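Local coordinates for protein SsfS6 (Streptomyces sp. SF2575, PDB 4FZR) that belongs to the GT-B clan and, in keeping with its relation to the erythromycin biosynthesis protein CIII-like family, is built from two domains, each around a parallel sheet, at residues Ser186-Pro191 against Thr202-Tyr207; Gly264-Val269 against Gly285-Gly290. One frame throughout, in Å; residues are numbered along the deposited sequence. Where two conformers were deposited one is given.

Contact 1: Ser186-Pro191 against Thr202-Tyr207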
loop_
_atom_site.group_PDB
_atom_site.type_symbol
_atom_site.label_atom_id
_atom_site.label_comp_id
_atom_site.label_asym_id
_atom_site.label_seq_id
_atom_site.Cartn_x
_atom_site.Cartn_y
_atom_site.Cartn_z
ATOM N N SER A 186 13.676 13.824 -12.814
ATOM C CA SER A 186 13.823 14.543 -11.559
ATOM C C SER A 186 12.485 15.181 -11.225
ATOM O O SER A 186 12.050 16.125 -11.882
ATOM C CB SER A 186 14.922 15.598 -11.643
ATOM O OG SER A 186 15.001 16.328 -10.428
ATOM N N ILE A 187 11.839 14.659 -10.191
ATOM C CA ILE A 187 10.445 14.977 -9.930
ATOM C C ILE A 187 10.289 16.030 -8.843
ATOM O O ILE A 187 11.019 16.039 -7.851
ATOM C CB ILE A 187 9.666 13.702 -9.574
ATOM C CG1 ILE A 187 9.848 12.677 -10.700
ATOM C CG2 ILE A 187 8.197 14.023 -9.335
ATOM C CD1 ILE A 187 9.311 11.308 -10.403
ATOM N N ASP A 188 9.330 16.924 -9.055
ATOM C CA ASP A 188 9.107 18.058 -8.171
ATOM C C ASP A 188 7.627 18.155 -7.816
ATOM O O ASP A 188 6.763 17.907 -8.658
ATOM C CB ASP A 188 9.570 19.341 -8.860
ATOM C CG ASP A 188 9.638 20.516 -7.916
ATOM O OD1 ASP A 188 8.605 21.194 -7.733
ATOM O OD2 ASP A 188 10.728 20.761 -7.355
ATOM N N VAL A 189 7.336 18.525 -6.572
ATOM C CA VAL A 189 5.962 18.518 -6.075
ATOM C C VAL A 189 5.465 19.908 -5.660
ATOM O O VAL A 189 4.319 20.065 -5.237
ATOM C CB VAL A 189 5.802 17.533 -4.891
ATOM C CG1 VAL A 189 5.936 16.091 -5.377
ATOM C CG2 VAL A 189 6.820 17.831 -3.796
ATOM N N CYS A 190 6.317 20.919 -5.794
ATOM C CA CYS A 190 5.934 22.277 -5.421
ATOM C C CYS A 190 4.936 22.838 -6.433
ATOM O O CYS A 190 5.139 22.711 -7.642
ATOM C CB CYS A 190 7.171 23.176 -5.341
ATOM S SG CYS A 190 6.826 24.861 -4.785
ATOM N N PRO A 191 3.845 23.452 -5.947
ATOM C CA PRO A 191 2.916 24.121 -6.868
ATOM C C PRO A 191 3.629 25.248 -7.625
ATOM O O PRO A 191 4.317 26.048 -6.990
ATOM C CB PRO A 191 1.830 24.684 -5.939
ATOM C CG PRO A 191 1.960 23.901 -4.656
ATOM C CD PRO A 191 3.403 23.536 -4.544
ATOM N N THR A 202 13.137 19.525 -14.430
ATOM C CA THR A 202 12.305 18.698 -13.570
ATOM C C THR A 202 10.927 18.443 -14.166
ATOM O O THR A 202 10.539 19.046 -15.165
ATOM C CB THR A 202 12.123 19.351 -12.191
ATOM O OG1 THR A 202 11.393 20.576 -12.332
ATOM C CG2 THR A 202 13.476 19.633 -11.556
ATOM N N THR A 203 10.190 17.539 -13.530
ATOM C CA THR A 203 8.849 17.187 -13.961
ATOM C C THR A 203 7.915 17.322 -12.771
ATOM O O THR A 203 8.156 16.731 -11.719
ATOM C CB THR A 203 8.794 15.737 -14.486
ATOM O OG1 THR A 203 9.853 15.520 -15.428
ATOM C CG2 THR A 203 7.462 15.451 -15.152
ATOM N N LYS A 204 6.858 18.112 -12.925
ATOM C CA LYS A 204 5.894 18.294 -11.848
ATOM C C LYS A 204 5.140 16.998 -11.573
ATOM O O LYS A 204 4.897 16.208 -12.484
ATOM C CB LYS A 204 4.893 19.398 -12.199
ATOM C CG LYS A 204 5.459 20.805 -12.156
ATOM C CD LYS A 204 6.049 21.115 -10.794
ATOM C CE LYS A 204 6.524 22.551 -10.707
ATOM N NZ LYS A 204 7.197 22.833 -9.412
HETATM N N MSE A 205 4.775 16.790 -10.312
HETATM C CA MSE A 205 3.930 15.666 -9.930
HETATM C C MSE A 205 3.028 16.056 -8.764
HETATM O O MSE A 205 3.453 16.742 -7.839
HETATM C CB MSE A 205 4.773 14.456 -9.524
HETATM C CG MSE A 205 3.936 13.190 -9.305
HETATM SE SE MSE A 205 4.741 11.830 -8.144
HETATM C CE MSE A 205 6.009 11.036 -9.334
ATOM N N ARG A 206 1.779 15.610 -8.818
ATOM C CA ARG A 206 0.822 15.860 -7.749
ATOM C C ARG A 206 1.197 15.056 -6.506
ATOM O O ARG A 206 1.467 13.860 -6.593
ATOM C CB ARG A 206 -0.582 15.477 -8.213
ATOM C CG ARG A 206 -1.672 15.699 -7.182
ATOM C CD ARG A 206 -3.008 15.194 -7.699
ATOM N NE ARG A 206 -4.037 15.190 -6.664
ATOM C CZ ARG A 206 -5.289 14.788 -6.857
ATOM N NH1 ARG A 206 -5.676 14.358 -8.050
ATOM N NH2 ARG A 206 -6.159 14.817 -5.858
ATOM N N TYR A 207 1.219 15.719 -5.354
ATOM C CA TYR A 207 1.566 15.065 -4.102
ATOM C C TYR A 207 0.373 14.315 -3.541
ATOM O O TYR A 207 -0.617 14.924 -3.138
ATOM C CB TYR A 207 2.043 16.090 -3.080
ATOM C CG TYR A 207 2.432 15.495 -1.750
ATOM C CD1 TYR A 207 3.697 14.954 -1.555
ATOM C CD2 TYR A 207 1.541 15.485 -0.684
ATOM C CE1 TYR A 207 4.064 14.417 -0.336
ATOM C CE2 TYR A 207 1.900 14.952 0.541
ATOM C CZ TYR A 207 3.163 14.419 0.709
ATOM O OH TYR A 207 3.528 13.883 1.923
HETATM O O HOH W 1 2.134 18.522 -5.936
#
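Lys204 and Asp188 are paired across two parallel strands, and their side chains lie alongside each other, pointing the same way. From CB, Lys204 sets CG anti to its carbonyl carbon (chi1 -72°) and bends at the next torsion; CD then passes Cys190 O at 3.6 Å. CE closes to 3.4 Å from that same Cys190 O. At the tip, NZ bonds to Cys190 O and forms a salt bridge with Asp188 OD1, 2.7 Å to each, and Glu195 supplies a second carboxylate. Asp188 OD1 is gripped twice: Cys190 N, 3.0 Å from it, closes an Asx turn, and this donor and the ammonium come from opposite faces of the carboxylate plane.

The strands are 185-188 and 203-204, the latter outermost in the N-terminal parallel sheet. Their register rests on the hydrogen bonds Thr203 N to Ser186 O, Asp188 N to Thr203 O and Met205 N to Asp188 O, the last 2.8 Å long.

On the face of Ile187 and Thr203, selenomethionine Met205 folds back at its last torsion, bringing CE 3.5 Å from Ile187 CD1; Ile391 of helix 388-395 packs on all three. Beyond the strands, a water donates to Val189 O and Met205 O.

Contact 2: Gly264-Val269 against Gly285-Gly290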
loop_
_atom_site.group_PDB
_atom_site.type_symbol
_atom_site.label_atom_id
_atom_site.label_comp_id
_atom_site.label_asym_id
_atom_site.label_seq_id
_atom_site.Cartn_x
_atom_site.Cartn_y
_atom_site.Cartn_z
ATOM N N GLY A 264 -11.827 29.757 20.436
ATOM C CA GLY A 264 -13.050 29.343 19.772
ATOM C C GLY A 264 -12.862 28.102 18.922
ATOM O O GLY A 264 -13.625 27.861 17.987
ATOM N N PHE A 265 -11.847 27.309 19.250
ATOM C CA PHE A 265 -11.564 26.088 18.505
ATOM C C PHE A 265 -11.977 24.845 19.286
ATOM O O PHE A 265 -11.954 24.833 20.517
ATOM C CB PHE A 265 -10.070 25.986 18.181
ATOM C CG PHE A 265 -9.598 26.957 17.132
ATOM C CD1 PHE A 265 -10.100 26.911 15.842
ATOM C CD2 PHE A 265 -8.631 27.900 17.433
ATOM C CE1 PHE A 265 -9.657 27.800 14.879
ATOM C CE2 PHE A 265 -8.183 28.787 16.474
ATOM C CZ PHE A 265 -8.697 28.736 15.197
ATOM N N GLU A 266 -12.377 23.810 18.557
ATOM C CA GLU A 266 -12.418 22.462 19.105
ATOM C C GLU A 266 -11.165 21.744 18.616
ATOM O O GLU A 266 -10.936 21.636 17.411
ATOM C CB GLU A 266 -13.674 21.717 18.654
ATOM C CG GLU A 266 -13.723 20.276 19.140
ATOM C CD GLU A 266 -14.777 19.447 18.431
ATOM O OE1 GLU A 266 -15.171 19.811 17.302
ATOM O OE2 GLU A 266 -15.211 18.426 19.007
ATOM N N VAL A 267 -10.353 21.257 19.548
ATOM C CA VAL A 267 -9.025 20.753 19.210
ATOM C C VAL A 267 -8.935 19.232 19.194
ATOM O O VAL A 267 -9.367 18.566 20.130
ATOM C CB VAL A 267 -7.968 21.293 20.199
ATOM C CG1 VAL A 267 -6.629 20.590 20.002
ATOM C CG2 VAL A 267 -7.816 22.797 20.037
ATOM N N VAL A 268 -8.367 18.690 18.123
ATOM C CA VAL A 268 -7.984 17.284 18.096
ATOM C C VAL A 268 -6.464 17.220 18.001
ATOM O O VAL A 268 -5.845 18.019 17.298
ATOM C CB VAL A 268 -8.631 16.516 16.919
ATOM C CG1 VAL A 268 -10.151 16.614 16.988
ATOM C CG2 VAL A 268 -8.123 17.037 15.589
ATOM N N VAL A 269 -5.861 16.286 18.725
ATOM C CA VAL A 269 -4.409 16.195 18.774
ATOM C C VAL A 269 -3.936 14.862 18.200
ATOM O O VAL A 269 -3.993 13.830 18.868
ATOM C CB VAL A 269 -3.893 16.359 20.216
ATOM C CG1 VAL A 269 -2.377 16.431 20.228
ATOM C CG2 VAL A 269 -4.505 17.605 20.864
ATOM N N GLY A 285 -11.515 21.579 25.842
ATOM C CA GLY A 285 -11.804 21.909 24.458
ATOM C C GLY A 285 -11.253 20.945 23.425
ATOM O O GLY A 285 -11.462 21.134 22.228
ATOM N N VAL A 286 -10.552 19.911 23.874
ATOM C CA VAL A 286 -9.971 18.950 22.944
ATOM C C VAL A 286 -10.887 17.731 22.824
ATOM O O VAL A 286 -11.362 17.198 23.827
ATOM C CB VAL A 286 -8.535 18.525 23.353
ATOM C CG1 VAL A 286 -7.897 19.575 24.260
ATOM C CG2 VAL A 286 -8.536 17.161 24.029
ATOM N N LEU A 287 -11.151 17.308 21.591
ATOM C CA LEU A 287 -12.102 16.232 21.339
ATOM C C LEU A 287 -11.457 14.849 21.327
ATOM O O LEU A 287 -12.074 13.872 21.749
ATOM C CB LEU A 287 -12.817 16.464 20.005
ATOM C CG LEU A 287 -13.854 15.400 19.639
ATOM C CD1 LEU A 287 -15.101 15.541 20.512
ATOM C CD2 LEU A 287 -14.202 15.451 18.156
ATOM N N ALA A 288 -10.215 14.765 20.857
ATOM C CA ALA A 288 -9.616 13.466 20.563
ATOM C C ALA A 288 -8.162 13.353 21.012
ATOM O O ALA A 288 -7.445 14.351 21.112
ATOM C CB ALA A 288 -9.731 13.174 19.079
ATOM N N ALA A 289 -7.733 12.120 21.266
ATOM C CA ALA A 289 -6.400 11.859 21.791
ATOM C C ALA A 289 -5.810 10.583 21.206
ATOM O O ALA A 289 -6.219 9.480 21.565
ATOM C CB ALA A 289 -6.452 11.758 23.307
ATOM N N GLY A 290 -4.842 10.742 20.309
ATOM C CA GLY A 290 -4.150 9.602 19.740
ATOM C C GLY A 290 -3.769 9.794 18.286
ATOM O O GLY A 290 -4.155 10.777 17.654
#
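Val267 meets Val286 and Leu287 with its backbone in the closest-knit part of this contact. Its amide N reaches Gly285 O at 2.9 Å in an almost straight bond, 172° at the hydrogen, and its carbonyl O receives Leu287 N at only 2.6 Å. Val286 CA adds a CA-H...O contact to the same Val267 O, at 2.9 Å. The valine side chains stand on one face of the sheet, CB to CB at 4.2 Å, where Leu260 and Pro261 pack on Val267.

The pairing is parallel: strand 286-289 is outermost in the C-terminal, Rossmann-like half of the GT-B fold, and 266-269 lies just inside it, hydrogen-bonded on its other edge to Pro228, Leu230 and Leu232, on and beside strand 229-231. The register is not constant. Val267 pairs with Val286 but Val269 with Ala289, and the extra residue is taken up near Leu287, whose psi of -34° departs from an extended chain.

Past that kink the strands part. Val269 N to Ala288 O is a weak bond at 3.5 Å, and farther on Val269 O faces another acceptor, Gly290 O, while Ala289 is exposed. On the other face, Val268 CG1 still touches the CB of Ala288 at 4.0 Å, and Trp220 of helix 219-222 lies against both residues and against Leu287.

The solvent side is marked by Glu266. With CG anti to the backbone N (chi1 177°) and the chain extended, its carboxylate crosses the exposed Leu287, OE2 coming 3.3 Å from the leucine CB. This is a polar atom laid on hydrocarbon; OE1 has a long, weak ion pair with Arg229.

Both segments of contact 1 precede those of contact 2 in the sequence, and each contact has its own pair of strands. Their centres lie 34 Å apart and their nearest atoms about 18 Å. Each joins the outermost strand of a parallel sheet to its inner neighbour: 203-204 to 185-188 in the N-terminal sheet, 286-289 to 266-269 in the C-terminal one. This matches the paired Rossmann-like domains of the GT-B fold. Their surroundings differ: helix 388-395 packs on the strands of contact 1 and helix 370-382 on the loops that follow them, so the chain's end lies against the N-terminal domain, whereas contact 2 is flanked by helices 219-222, 253-259 and 358-367.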